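Local atomic coordinates of nitrogen regulatory PII-like protein (Bacillus subtilis subsp. subtilis, PDB entry 4R25), a protein that is required for full induction of the nrgAB operon under ammonium limitation, as a member of the PII family of nitrogen regulators. Residues F4-V9 / D73-T78; K19-K24 / K80-T85; L40-T45 / V51-N56; E64-K69 / Y96-T101. One frame throughout, in Å; residues are numbered along the deposited sequence.

Contact 1: F4-V9 / D73-T78. With ZN (zinc ion), chain E.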
loop_
_atom_site.group_PDB
_atom_site.type_symbol
_atom_site.label_atom_id
_atom_site.label_comp_id
_atom_site.label_asym_id
_atom_site.label_seq_id
_atom_site.Cartn_x
_atom_site.Cartn_y
_atom_site.Cartn_z
ATOM N N PHE A 4 12.101 0.358 -7.290
ATOM C CA PHE A 4 10.871 1.137 -7.283
ATOM C C PHE A 4 9.631 0.282 -7.152
ATOM O O PHE A 4 9.606 -0.872 -7.573
ATOM C CB PHE A 4 10.758 1.991 -8.552
ATOM C CG PHE A 4 11.807 3.047 -8.660
ATOM C CD1 PHE A 4 12.988 2.804 -9.346
ATOM C CD2 PHE A 4 11.625 4.281 -8.061
ATOM C CE1 PHE A 4 13.966 3.783 -9.441
ATOM C CE2 PHE A 4 12.599 5.261 -8.152
ATOM C CZ PHE A 4 13.769 5.012 -8.841
ATOM N N LYS A 5 8.592 0.871 -6.576
ATOM C CA LYS A 5 7.284 0.258 -6.595
ATOM C C LYS A 5 6.390 1.050 -7.527
ATOM O O LYS A 5 6.214 2.257 -7.360
ATOM C CB LYS A 5 6.683 0.215 -5.196
ATOM C CG LYS A 5 5.294 -0.416 -5.139
ATOM C CD LYS A 5 4.552 0.090 -3.923
ATOM C CE LYS A 5 3.676 -0.978 -3.307
ATOM N NZ LYS A 5 3.160 -0.521 -1.984
ATOM N N VAL A 6 5.823 0.364 -8.511
ATOM C CA VAL A 6 4.858 0.986 -9.393
ATOM C C VAL A 6 3.458 0.565 -8.980
ATOM O O VAL A 6 3.133 -0.618 -8.949
ATOM C CB VAL A 6 5.122 0.637 -10.872
ATOM C CG1 VAL A 6 4.052 1.245 -11.768
ATOM C CG2 VAL A 6 6.488 1.127 -11.279
ATOM N N GLU A 7 2.633 1.555 -8.660
ATOM C CA GLU A 7 1.276 1.307 -8.210
ATOM C C GLU A 7 0.265 1.826 -9.231
ATOM O O GLU A 7 0.120 3.035 -9.416
ATOM C CB GLU A 7 1.070 1.991 -6.870
ATOM C CG GLU A 7 -0.152 1.570 -6.111
ATOM C CD GLU A 7 -0.071 2.006 -4.660
ATOM O OE1 GLU A 7 -0.757 2.977 -4.270
ATOM O OE2 GLU A 7 0.703 1.378 -3.909
ATOM N N ILE A 8 -0.425 0.910 -9.901
ATOM C CA ILE A 8 -1.442 1.290 -10.861
ATOM C C ILE A 8 -2.825 1.137 -10.244
ATOM O O ILE A 8 -3.198 0.051 -9.805
ATOM C CB ILE A 8 -1.360 0.426 -12.134
ATOM C CG1 ILE A 8 0.079 0.366 -12.651
ATOM C CG2 ILE A 8 -2.291 0.971 -13.200
ATOM C CD1 ILE A 8 0.292 -0.649 -13.763
ATOM N N VAL A 9 -3.585 2.223 -10.204
ATOM C CA VAL A 9 -4.944 2.170 -9.678
ATOM C C VAL A 9 -5.947 2.500 -10.782
ATOM O O VAL A 9 -6.067 3.646 -11.205
ATOM C CB VAL A 9 -5.127 3.131 -8.490
ATOM C CG1 VAL A 9 -6.582 3.201 -8.085
ATOM C CG2 VAL A 9 -4.260 2.692 -7.321
ATOM N N ASP A 73 10.342 3.606 -16.185
ATOM C CA ASP A 73 9.725 4.363 -17.270
ATOM C C ASP A 73 9.187 3.472 -18.396
ATOM O O ASP A 73 8.248 3.848 -19.107
ATOM C CB ASP A 73 10.692 5.428 -17.792
ATOM C CG ASP A 73 11.034 6.470 -16.740
ATOM O OD1 ASP A 73 10.323 6.551 -15.718
ATOM O OD2 ASP A 73 12.010 7.222 -16.945
ATOM N N GLN A 74 9.774 2.289 -18.548
ATOM C CA GLN A 74 9.258 1.308 -19.493
ATOM C C GLN A 74 7.997 0.656 -18.913
ATOM O O GLN A 74 7.080 0.319 -19.655
ATOM C CB GLN A 74 10.328 0.255 -19.821
ATOM C CG GLN A 74 10.190 -0.391 -21.202
ATOM C CD GLN A 74 11.337 -1.345 -21.552
ATOM O OE1 GLN A 74 11.167 -2.282 -22.338
ATOM N NE2 GLN A 74 12.506 -1.104 -20.969
ATOM N N VAL A 75 7.936 0.508 -17.587
ATOM C CA VAL A 75 6.724 -0.003 -16.933
ATOM C C VAL A 75 5.573 0.982 -17.025
ATOM O O VAL A 75 4.447 0.611 -17.360
ATOM C CB VAL A 75 6.919 -0.312 -15.431
ATOM C CG1 VAL A 75 5.580 -0.718 -14.817
ATOM C CG2 VAL A 75 7.955 -1.400 -15.222
ATOM N N THR A 76 5.847 2.242 -16.709
ATOM C CA THR A 76 4.785 3.236 -16.690
ATOM C C THR A 76 4.287 3.556 -18.092
ATOM O O THR A 76 3.091 3.745 -18.294
ATOM C CB THR A 76 5.215 4.522 -15.972
ATOM O OG1 THR A 76 6.186 5.211 -16.762
ATOM C CG2 THR A 76 5.809 4.189 -14.617
ATOM N N GLU A 77 5.199 3.599 -19.061
ATOM C CA GLU A 77 4.810 3.914 -20.436
ATOM C C GLU A 77 3.918 2.828 -21.014
ATOM O O GLU A 77 2.932 3.111 -21.698
ATOM C CB GLU A 77 6.036 4.108 -21.324
ATOM C CG GLU A 77 5.691 4.447 -22.767
ATOM C CD GLU A 77 5.059 5.823 -22.913
ATOM O OE1 GLU A 77 5.216 6.663 -21.999
ATOM O OE2 GLU A 77 4.405 6.069 -23.948
ATOM N N THR A 78 4.273 1.581 -20.726
ATOM C CA THR A 78 3.498 0.442 -21.182
ATOM C C THR A 78 2.128 0.445 -20.535
ATOM O O THR A 78 1.129 0.144 -21.176
ATOM C CB THR A 78 4.208 -0.869 -20.833
ATOM O OG1 THR A 78 5.546 -0.822 -21.328
ATOM C CG2 THR A 78 3.482 -2.066 -21.442
HETATM ZN ZN ZN E . 0.708 0.035 -1.625
HETATM O O HOH W 1 -1.108 -0.787 0.002
#
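V6 and V75 form a buried apolar contact between strand 4-10 of the central sheet and helix 72-83, which lies against one face of it. The two methyls V6 CG1 and V75 CG1 are 3.9 Å apart, and the same V75 CG1 also lies 4.1 Å from V6 CG2, so one helix methyl is set against both branches of the strand valine. With V75 CG1 anti to the backbone N (chi1 175°), this methyl is the one carried to the strand, and the valines pass in opposite senses. T76 adds a looser touch, its CG2 4.5 Å from V6 CG1, while its OG1 makes a weak bond back to D73 O. Valine suits both places: it is short, branched at CB and wholly apolar, and no hydrogen bond crosses here. The topology is the beta-alpha-beta-beta-alpha-beta of the ferredoxin-like fold adopted by PII subunits, in which both helices cover the same face of an antiparallel sheet. Further along the strand, I8 continues the apolar row, packing on A79 and L83 of the same helix. On the other face of the strand, the carboxylate of E7 is a fitting zinc ligand, its OE2 2.6 Å from the zinc ion; K5 NZ is bound to the same ion at 2.5 Å, and E64 of strand 51-67 and a water also bind it.

Contact 2: K19-K24 / K80-T85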
loop_
_atom_site.group_PDB
_atom_site.type_symbol
_atom_site.label_atom_id
_atom_site.label_comp_id
_atom_site.label_asym_id
_atom_site.label_seq_id
_atom_site.Cartn_x
_atom_site.Cartn_y
_atom_site.Cartn_z
ATOM N N LYS A 19 -0.848 -7.900 -18.520
ATOM C CA LYS A 19 0.029 -9.008 -18.174
ATOM C C LYS A 19 0.911 -9.396 -19.360
ATOM O O LYS A 19 2.101 -9.661 -19.183
ATOM C CB LYS A 19 -0.783 -10.207 -17.688
ATOM C CG LYS A 19 -1.603 -9.932 -16.443
ATOM C CD LYS A 19 -2.430 -11.140 -16.060
ATOM C CE LYS A 19 -3.291 -10.870 -14.846
ATOM N NZ LYS A 19 -4.107 -12.075 -14.519
ATOM N N GLN A 20 0.332 -9.422 -20.564
ATOM C CA GLN A 20 1.112 -9.695 -21.777
ATOM C C GLN A 20 2.213 -8.670 -21.971
ATOM O O GLN A 20 3.378 -9.023 -22.186
ATOM C CB GLN A 20 0.233 -9.724 -23.037
ATOM C CG GLN A 20 -0.725 -10.911 -23.133
ATOM C CD GLN A 20 -0.013 -12.257 -23.124
ATOM O OE1 GLN A 20 0.920 -12.491 -23.899
ATOM N NE2 GLN A 20 -0.459 -13.152 -22.250
ATOM N N GLU A 21 1.847 -7.395 -21.896
ATOM C CA GLU A 21 2.802 -6.332 -22.190
ATOM C C GLU A 21 3.864 -6.187 -21.104
ATOM O O GLU A 21 5.041 -5.994 -21.402
ATOM C CB GLU A 21 2.075 -5.007 -22.431
ATOM C CG GLU A 21 1.033 -5.066 -23.547
ATOM C CD GLU A 21 1.636 -5.355 -24.915
ATOM O OE1 GLU A 21 2.158 -4.411 -25.548
ATOM O OE2 GLU A 21 1.581 -6.522 -25.363
ATOM N N LEU A 22 3.454 -6.288 -19.843
ATOM C CA LEU A 22 4.410 -6.180 -18.751
ATOM C C LEU A 22 5.344 -7.377 -18.780
ATOM O O LEU A 22 6.557 -7.238 -18.600
ATOM C CB LEU A 22 3.700 -6.084 -17.396
ATOM C CG LEU A 22 2.923 -4.790 -17.164
ATOM C CD1 LEU A 22 2.146 -4.875 -15.868
ATOM C CD2 LEU A 22 3.865 -3.596 -17.169
ATOM N N GLY A 23 4.769 -8.552 -19.007
ATOM C CA GLY A 23 5.556 -9.761 -19.185
ATOM C C GLY A 23 6.658 -9.606 -20.230
ATOM O O GLY A 23 7.792 -10.035 -20.010
ATOM N N LYS A 24 6.341 -8.968 -21.356
ATOM C CA LYS A 24 7.293 -8.897 -22.465
ATOM C C LYS A 24 8.482 -8.008 -22.187
ATOM O O LYS A 24 9.564 -8.253 -22.713
ATOM C CB LYS A 24 6.600 -8.497 -23.768
ATOM C CG LYS A 24 5.823 -9.650 -24.379
ATOM C CD LYS A 24 4.772 -9.191 -25.382
ATOM C CE LYS A 24 3.876 -10.377 -25.755
ATOM N NZ LYS A 24 2.708 -10.024 -26.608
ATOM N N LYS A 80 0.451 3.035 -19.540
ATOM C CA LYS A 80 -0.346 4.089 -20.171
ATOM C C LYS A 80 -0.995 3.602 -21.460
ATOM O O LYS A 80 -2.217 3.608 -21.586
ATOM C CB LYS A 80 0.509 5.321 -20.463
ATOM C CG LYS A 80 1.075 5.970 -19.224
ATOM C CD LYS A 80 2.275 6.841 -19.547
ATOM C CE LYS A 80 1.878 8.108 -20.282
ATOM N NZ LYS A 80 3.008 9.087 -20.295
ATOM N N ARG A 81 -0.171 3.182 -22.414
ATOM C CA ARG A 81 -0.669 2.685 -23.689
ATOM C C ARG A 81 -1.829 1.735 -23.501
ATOM O O ARG A 81 -2.907 1.931 -24.057
ATOM C CB ARG A 81 0.422 1.926 -24.426
ATOM C CG ARG A 81 1.490 2.772 -25.048
ATOM C CD ARG A 81 2.499 1.855 -25.702
ATOM N NE ARG A 81 1.907 0.548 -25.974
ATOM C CZ ARG A 81 2.485 -0.608 -25.666
ATOM N NH1 ARG A 81 3.673 -0.608 -25.078
ATOM N NH2 ARG A 81 1.884 -1.758 -25.948
ATOM N N VAL A 82 -1.588 0.692 -22.718
ATOM C CA VAL A 82 -2.514 -0.427 -22.627
ATOM C C VAL A 82 -3.837 -0.051 -21.979
ATOM O O VAL A 82 -4.890 -0.549 -22.375
ATOM C CB VAL A 82 -1.891 -1.593 -21.839
ATOM C CG1 VAL A 82 -2.880 -2.730 -21.706
ATOM C CG2 VAL A 82 -0.615 -2.064 -22.511
ATOM N N LEU A 83 -3.776 0.833 -20.984
ATOM C CA LEU A 83 -4.936 1.138 -20.140
ATOM C C LEU A 83 -5.674 2.418 -20.552
ATOM O O LEU A 83 -6.753 2.721 -20.036
ATOM C CB LEU A 83 -4.513 1.209 -18.665
ATOM C CG LEU A 83 -3.880 -0.063 -18.093
ATOM C CD1 LEU A 83 -3.284 0.176 -16.710
ATOM C CD2 LEU A 83 -4.896 -1.193 -18.058
ATOM N N LYS A 84 -5.081 3.159 -21.483
ATOM C CA LYS A 84 -5.680 4.382 -22.010
ATOM C C LYS A 84 -6.923 4.097 -22.852
ATOM O O LYS A 84 -6.874 3.289 -23.783
ATOM C CB LYS A 84 -4.644 5.129 -22.854
ATOM C CG LYS A 84 -5.214 6.215 -23.744
ATOM C CD LYS A 84 -5.051 7.606 -23.139
ATOM C CE LYS A 84 -3.591 8.039 -23.090
ATOM N NZ LYS A 84 -2.901 7.802 -24.391
ATOM N N THR A 85 -8.036 4.747 -22.516
ATOM C CA THR A 85 -9.243 4.662 -23.334
ATOM C C THR A 85 -9.901 6.031 -23.483
ATOM O O THR A 85 -10.967 6.148 -24.084
ATOM C CB THR A 85 -10.285 3.678 -22.758
ATOM O OG1 THR A 85 -11.020 4.309 -21.701
ATOM C CG2 THR A 85 -9.620 2.402 -22.257
#
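Between segments 19-24 and 80-85 the closest CA atoms are those of E21 and V82, 8.0 Å apart, near the point where the second helix ends and K84 leaves helical geometry. E21 works with two parts of its chain. Its CG methylene rests on V82 CG2 at 3.6 Å, and the bend that follows (chi2 -64°) turns the carboxylate to R81. There R81 NH2 gives a hydrogen bond of 2.7 Å to E21 OE1, part of a salt bridge. The oxygen lies in the guanidinium plane; the N-H meets it on the anti side, 21° out of the carboxylate plane, and the two planes are 89° apart. With an alanine here, R81 would probably be left without its carboxylate mate and V82 CG2 without the methylene against it. Next to this pair Q20 faces the third subunit, its NE2 bonding I53 O of that chain. Glutamate suits the site because its stem is apolar enough for the valine and its end reaches an arginine. R81 to E21 is the one ion pair across the helices; K24 adds a long, weak pair within helix 15-25, its NZ 3.9 Å from E21 OE2, that would probably steady the carboxylate.

Contact 3: L40-T45 / V51-N56. With ZN (zinc ion), chain B; ZN (zinc ion), chain D.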
loop_
_atom_site.group_PDB
_atom_site.type_symbol
_atom_site.label_atom_id
_atom_site.label_comp_id
_atom_site.label_asym_id
_atom_site.label_seq_id
_atom_site.Cartn_x
_atom_site.Cartn_y
_atom_site.Cartn_z
ATOM N N LEU A 40 -14.785 13.116 -5.305
ATOM C CA LEU A 40 -15.343 14.162 -4.465
ATOM C C LEU A 40 -15.449 15.470 -5.256
ATOM O O LEU A 40 -14.489 15.904 -5.895
ATOM C CB LEU A 40 -14.486 14.365 -3.209
ATOM C CG LEU A 40 -14.224 13.179 -2.273
ATOM C CD1 LEU A 40 -13.460 13.635 -1.053
ATOM C CD2 LEU A 40 -15.500 12.497 -1.846
ATOM N N GLN A 41 -16.622 16.092 -5.225
ATOM C CA GLN A 41 -16.786 17.385 -5.883
ATOM C C GLN A 41 -17.632 18.373 -5.083
ATOM O O GLN A 41 -18.655 18.011 -4.494
ATOM C CB GLN A 41 -17.326 17.217 -7.303
ATOM C CG GLN A 41 -18.214 16.011 -7.487
ATOM C CD GLN A 41 -18.651 15.825 -8.926
ATOM O OE1 GLN A 41 -17.992 16.302 -9.857
ATOM N NE2 GLN A 41 -19.774 15.133 -9.118
ATOM N N LYS A 42 -17.153 19.615 -5.053
ATOM C CA LYS A 42 -17.838 20.728 -4.413
ATOM C C LYS A 42 -19.133 21.040 -5.131
ATOM O O LYS A 42 -19.147 21.294 -6.335
ATOM C CB LYS A 42 -16.948 21.969 -4.415
ATOM C CG LYS A 42 -15.759 21.874 -3.483
ATOM C CD LYS A 42 -14.803 23.031 -3.700
ATOM C CE LYS A 42 -13.648 22.989 -2.706
ATOM N NZ LYS A 42 -12.582 23.975 -3.053
ATOM N N ALA A 43 -20.221 21.003 -4.379
ATOM C CA ALA A 43 -21.536 21.328 -4.897
ATOM C C ALA A 43 -22.085 22.564 -4.186
ATOM O O ALA A 43 -21.656 22.902 -3.080
ATOM C CB ALA A 43 -22.467 20.150 -4.721
ATOM N N HIS A 44 -23.022 23.253 -4.824
ATOM C CA HIS A 44 -23.670 24.387 -4.176
ATOM C C HIS A 44 -24.679 23.930 -3.142
ATOM O O HIS A 44 -25.387 22.944 -3.337
ATOM C CB HIS A 44 -24.374 25.285 -5.192
ATOM C CG HIS A 44 -23.448 26.202 -5.919
ATOM N ND1 HIS A 44 -22.809 27.254 -5.302
ATOM C CD2 HIS A 44 -23.041 26.219 -7.209
ATOM C CE1 HIS A 44 -22.049 27.885 -6.180
ATOM N NE2 HIS A 44 -22.173 27.274 -7.345
ATOM N N THR A 45 -24.727 24.649 -2.028
ATOM C CA THR A 45 -25.903 24.598 -1.179
ATOM C C THR A 45 -26.781 25.783 -1.566
ATOM O O THR A 45 -26.449 26.570 -2.462
ATOM C CB THR A 45 -25.557 24.634 0.329
ATOM O OG1 THR A 45 -24.915 25.872 0.655
ATOM C CG2 THR A 45 -24.635 23.475 0.702
ATOM N N VAL A 51 -20.858 25.182 1.139
ATOM C CA VAL A 51 -20.362 24.098 0.316
ATOM C C VAL A 51 -20.933 22.784 0.836
ATOM O O VAL A 51 -21.202 22.620 2.028
ATOM C CB VAL A 51 -18.828 24.056 0.240
ATOM C CG1 VAL A 51 -18.382 22.904 -0.637
ATOM C CG2 VAL A 51 -18.297 25.366 -0.334
ATOM N N LYS A 52 -21.124 21.858 -0.088
ATOM C CA LYS A 52 -21.638 20.534 0.207
ATOM C C LYS A 52 -20.864 19.625 -0.734
ATOM O O LYS A 52 -20.560 20.033 -1.860
ATOM C CB LYS A 52 -23.131 20.499 -0.111
ATOM C CG LYS A 52 -23.689 19.139 -0.470
ATOM C CD LYS A 52 -24.364 19.134 -1.857
ATOM C CE LYS A 52 -25.723 19.840 -1.891
ATOM N NZ LYS A 52 -26.684 19.244 -2.880
ATOM N N ILE A 53 -20.494 18.427 -0.285
ATOM C CA ILE A 53 -19.667 17.558 -1.122
ATOM C C ILE A 53 -20.464 16.383 -1.658
ATOM O O ILE A 53 -21.170 15.708 -0.919
ATOM C CB ILE A 53 -18.436 17.037 -0.363
ATOM C CG1 ILE A 53 -17.602 18.206 0.171
ATOM C CG2 ILE A 53 -17.589 16.133 -1.251
ATOM C CD1 ILE A 53 -16.992 19.069 -0.896
ATOM N N GLU A 54 -20.346 16.141 -2.955
ATOM C CA GLU A 54 -21.011 15.011 -3.570
ATOM C C GLU A 54 -19.947 13.993 -3.958
ATOM O O GLU A 54 -18.847 14.356 -4.381
ATOM C CB GLU A 54 -21.793 15.476 -4.788
ATOM C CG GLU A 54 -22.704 14.442 -5.396
ATOM C CD GLU A 54 -23.520 15.035 -6.521
ATOM O OE1 GLU A 54 -24.252 14.281 -7.202
ATOM O OE2 GLU A 54 -23.420 16.266 -6.722
ATOM N N SER A 55 -20.270 12.717 -3.805
ATOM C CA SER A 55 -19.279 11.675 -3.986
ATOM C C SER A 55 -19.873 10.416 -4.590
ATOM O O SER A 55 -21.005 10.037 -4.283
ATOM C CB SER A 55 -18.607 11.348 -2.647
ATOM O OG SER A 55 -19.548 10.849 -1.716
ATOM N N ASN A 56 -19.101 9.776 -5.459
ATOM C CA ASN A 56 -19.486 8.482 -5.993
ATOM C C ASN A 56 -18.418 7.457 -5.668
ATOM O O ASN A 56 -17.232 7.777 -5.628
ATOM C CB ASN A 56 -19.758 8.543 -7.505
ATOM C CG ASN A 56 -18.542 8.983 -8.314
ATOM O OD1 ASN A 56 -17.933 10.016 -8.032
ATOM N ND2 ASN A 56 -18.185 8.195 -9.333
HETATM ZN ZN ZN B . -22.882 28.698 -3.301
HETATM ZN ZN ZN D . -26.040 15.542 -8.565
#
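L40 sets its CB 4.1 Å from I53 CG2 where strands 29-44 and 51-67 run out as a long, twisted beta hairpin, the part of PII proteins known as the T-loop. Q41 and E54 follow as a hydrogen-bonded antiparallel pair, Q41 N to E54 O at 2.9 Å and E54 N to Q41 O at 3.0 Å; E54 extends from this face to put OE1 2.6 Å from a zinc ion. K42 turns to the other face, where its CG lies 4.0 Å from I53 CD1, the two side chains running abreast. An alanine in place of I53 would probably open a gap beside L40 and K42 and leave the K42 stem freer to turn; I53 also packs on G23 of the second subunit. A43 pairs with K52 through A43 N to K52 O at 2.7 Å, and its small CB leaves room for the folded K52 chain, whose CD passes over it. H44 diverges from V51 and uses ND1 to bind a second zinc ion at 2.5 Å, a role an imidazole nitrogen suits. T45 OG1 accepts a hydrogen bond from R49 NH2, while the methyl T45 CG2 lies 3.4 Å from K52 CB.

Contact 4: E64-K69 / Y96-T101. With ZN (zinc ion), chain E.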
loop_
_atom_site.group_PDB
_atom_site.type_symbol
_atom_site.label_atom_id
_atom_site.label_comp_id
_atom_site.label_asym_id
_atom_site.label_seq_id
_atom_site.Cartn_x
_atom_site.Cartn_y
_atom_site.Cartn_z
ATOM N N GLU A 64 0.333 -3.757 -8.102
ATOM C CA GLU A 64 1.660 -3.393 -7.630
ATOM C C GLU A 64 2.791 -4.187 -8.308
ATOM O O GLU A 64 2.758 -5.413 -8.410
ATOM C CB GLU A 64 1.727 -3.521 -6.115
ATOM C CG GLU A 64 0.800 -2.549 -5.404
ATOM C CD GLU A 64 0.876 -2.660 -3.893
ATOM O OE1 GLU A 64 1.257 -3.734 -3.379
ATOM O OE2 GLU A 64 0.560 -1.663 -3.219
ATOM N N ILE A 65 3.787 -3.455 -8.777
ATOM C CA ILE A 65 4.919 -4.028 -9.461
ATOM C C ILE A 65 6.168 -3.432 -8.842
ATOM O O ILE A 65 6.270 -2.220 -8.689
ATOM C CB ILE A 65 4.870 -3.684 -10.957
ATOM C CG1 ILE A 65 3.466 -3.950 -11.501
ATOM C CG2 ILE A 65 5.906 -4.479 -11.729
ATOM C CD1 ILE A 65 3.160 -3.217 -12.784
ATOM N N VAL A 66 7.101 -4.285 -8.441
ATOM C CA VAL A 66 8.389 -3.810 -7.967
ATOM C C VAL A 66 9.400 -4.035 -9.073
ATOM O O VAL A 66 9.356 -5.052 -9.753
ATOM C CB VAL A 66 8.827 -4.547 -6.695
ATOM C CG1 VAL A 66 10.197 -4.053 -6.229
ATOM C CG2 VAL A 66 7.783 -4.360 -5.606
ATOM N N VAL A 67 10.295 -3.078 -9.275
ATOM C CA VAL A 67 11.249 -3.175 -10.370
ATOM C C VAL A 67 12.582 -2.603 -9.981
ATOM O O VAL A 67 12.661 -1.696 -9.152
ATOM C CB VAL A 67 10.781 -2.417 -11.633
ATOM C CG1 VAL A 67 9.506 -3.034 -12.190
ATOM C CG2 VAL A 67 10.584 -0.938 -11.322
ATOM N N SER A 68 13.628 -3.144 -10.595
ATOM C CA SER A 68 14.968 -2.602 -10.460
ATOM C C SER A 68 15.666 -2.625 -11.814
ATOM O O SER A 68 15.916 -1.578 -12.401
ATOM C CB SER A 68 15.767 -3.389 -9.425
ATOM O OG SER A 68 16.986 -2.730 -9.140
ATOM N N LYS A 69 15.968 -3.822 -12.313
ATOM C CA LYS A 69 16.593 -3.958 -13.630
ATOM C C LYS A 69 15.665 -3.405 -14.693
ATOM O O LYS A 69 16.035 -2.518 -15.457
ATOM C CB LYS A 69 16.924 -5.420 -13.940
ATOM C CG LYS A 69 18.076 -5.990 -13.127
ATOM C CD LYS A 69 17.640 -7.234 -12.377
ATOM C CE LYS A 69 16.438 -6.946 -11.478
ATOM N NZ LYS A 69 16.012 -8.167 -10.742
ATOM N N TYR A 96 7.078 4.978 -6.255
ATOM C CA TYR A 96 7.708 5.125 -4.950
ATOM C C TYR A 96 9.111 4.535 -4.923
ATOM O O TYR A 96 9.381 3.515 -5.551
ATOM C CB TYR A 96 6.923 4.367 -3.884
ATOM C CG TYR A 96 5.478 4.733 -3.748
ATOM C CD1 TYR A 96 4.510 4.049 -4.460
ATOM C CD2 TYR A 96 5.070 5.734 -2.875
ATOM C CE1 TYR A 96 3.177 4.360 -4.336
ATOM C CE2 TYR A 96 3.729 6.057 -2.736
ATOM C CZ TYR A 96 2.785 5.365 -3.472
ATOM O OH TYR A 96 1.447 5.677 -3.350
ATOM N N GLU A 97 9.995 5.152 -4.152
ATOM C CA GLU A 97 11.303 4.572 -3.886
ATOM C C GLU A 97 11.159 3.439 -2.880
ATOM O O GLU A 97 10.328 3.520 -1.975
ATOM C CB GLU A 97 12.256 5.631 -3.323
ATOM C CG GLU A 97 12.876 6.543 -4.376
ATOM C CD GLU A 97 13.513 7.792 -3.786
ATOM O OE1 GLU A 97 13.441 8.010 -2.554
ATOM O OE2 GLU A 97 14.085 8.565 -4.572
ATOM N N ILE A 98 11.965 2.389 -3.033
ATOM C CA ILE A 98 12.024 1.321 -2.042
ATOM C C ILE A 98 13.401 1.268 -1.393
ATOM O O ILE A 98 14.409 1.161 -2.079
ATOM C CB ILE A 98 11.764 -0.043 -2.670
ATOM C CG1 ILE A 98 10.352 -0.121 -3.242
ATOM C CG2 ILE A 98 11.960 -1.140 -1.639
ATOM C CD1 ILE A 98 10.034 -1.465 -3.837
ATOM N N SER A 99 13.444 1.319 -0.068
ATOM C CA SER A 99 14.716 1.247 0.645
ATOM C C SER A 99 15.403 -0.104 0.474
ATOM O O SER A 99 16.626 -0.179 0.486
ATOM C CB SER A 99 14.534 1.547 2.136
ATOM O OG SER A 99 14.327 2.930 2.357
ATOM N N ASN A 100 14.622 -1.169 0.326
ATOM C CA ASN A 100 15.189 -2.510 0.226
ATOM C C ASN A 100 14.154 -3.584 -0.099
ATOM O O ASN A 100 12.963 -3.408 0.137
ATOM C CB ASN A 100 15.947 -2.864 1.518
ATOM C CG ASN A 100 16.804 -4.127 1.384
ATOM O OD1 ASN A 100 16.975 -4.679 0.297
ATOM N ND2 ASN A 100 17.353 -4.579 2.501
ATOM N N THR A 101 14.627 -4.689 -0.660
ATOM C CA THR A 101 13.800 -5.851 -0.929
ATOM C C THR A 101 14.524 -7.100 -0.452
ATOM O O THR A 101 15.744 -7.186 -0.511
ATOM C CB THR A 101 13.515 -6.008 -2.424
ATOM O OG1 THR A 101 12.986 -4.783 -2.935
ATOM C CG2 THR A 101 12.517 -7.140 -2.666
HETATM ZN ZN ZN E . 0.708 0.035 -1.625
HETATM O O HOH W 1 -1.108 -0.787 0.002
#
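I98 reaches V66 with the last carbon of its chain, in a buried apolar contact between strand 51-67 and the chain around I98. From its CB, which faces V66 but stays 6.7 Å from V66 CB, the chain goes on to CG1, anti to the carbonyl carbon (chi1 -64°) and still short of the valine methyls. Then it runs straight out (chi2 -178°), and this full extension brings CD1 to the valine: I98 CD1 lies 3.5 Å from V66 CG1 and 4.1 Å from V66 CG2. The isoleucine branch runs nearly perpendicular to the valine, its tip set against both methyls. Isoleucine suits the place because its longer branch carries CD1 out to the V66 methyls. V66 CG1 also has T101 OG1 at 4.4 Å, a mere touch. The setting is the trimer interface of the PII fold: F94 of the third subunit packs on V66, V95 of that subunit on I98, and N100 and T101 pair with one of its strands, so the sheet runs on into it. Two residues before V66, E64 puts OE2 2.3 Å from the zinc ion, while its OE1 makes a salt bridge with K62 of the third subunit. Since V66 and I98 meet through carbon alone, shape and burial hold them together; the contact contributes no directional bond of its own, and polar bonds nearby include the intersubunit ladder, the salt bridge and the metal.

Overall arrangement
Contacts 1, 2 and 4 are grouped in the body of the subunit: contact 1 lies about 10 Å from contact 2 and 11 Å from contact 4, centre to centre, and touches both. Contacts 1 and 2 share helix 72-83; contacts 1 and 4 meet through neighbouring strands 4-10 and 51-67 and share the zinc ion bound by K5, E7 and E64. Along the chain the segments of these three alternate, which interlocks both halves of the fold. Contact 3 is nested inside the loops closed by contacts 1 and 2, yet its centre is 32 to 37 Å from the others. Strand 51-67 therefore links a compact trimer-forming body to an outstretched hairpin.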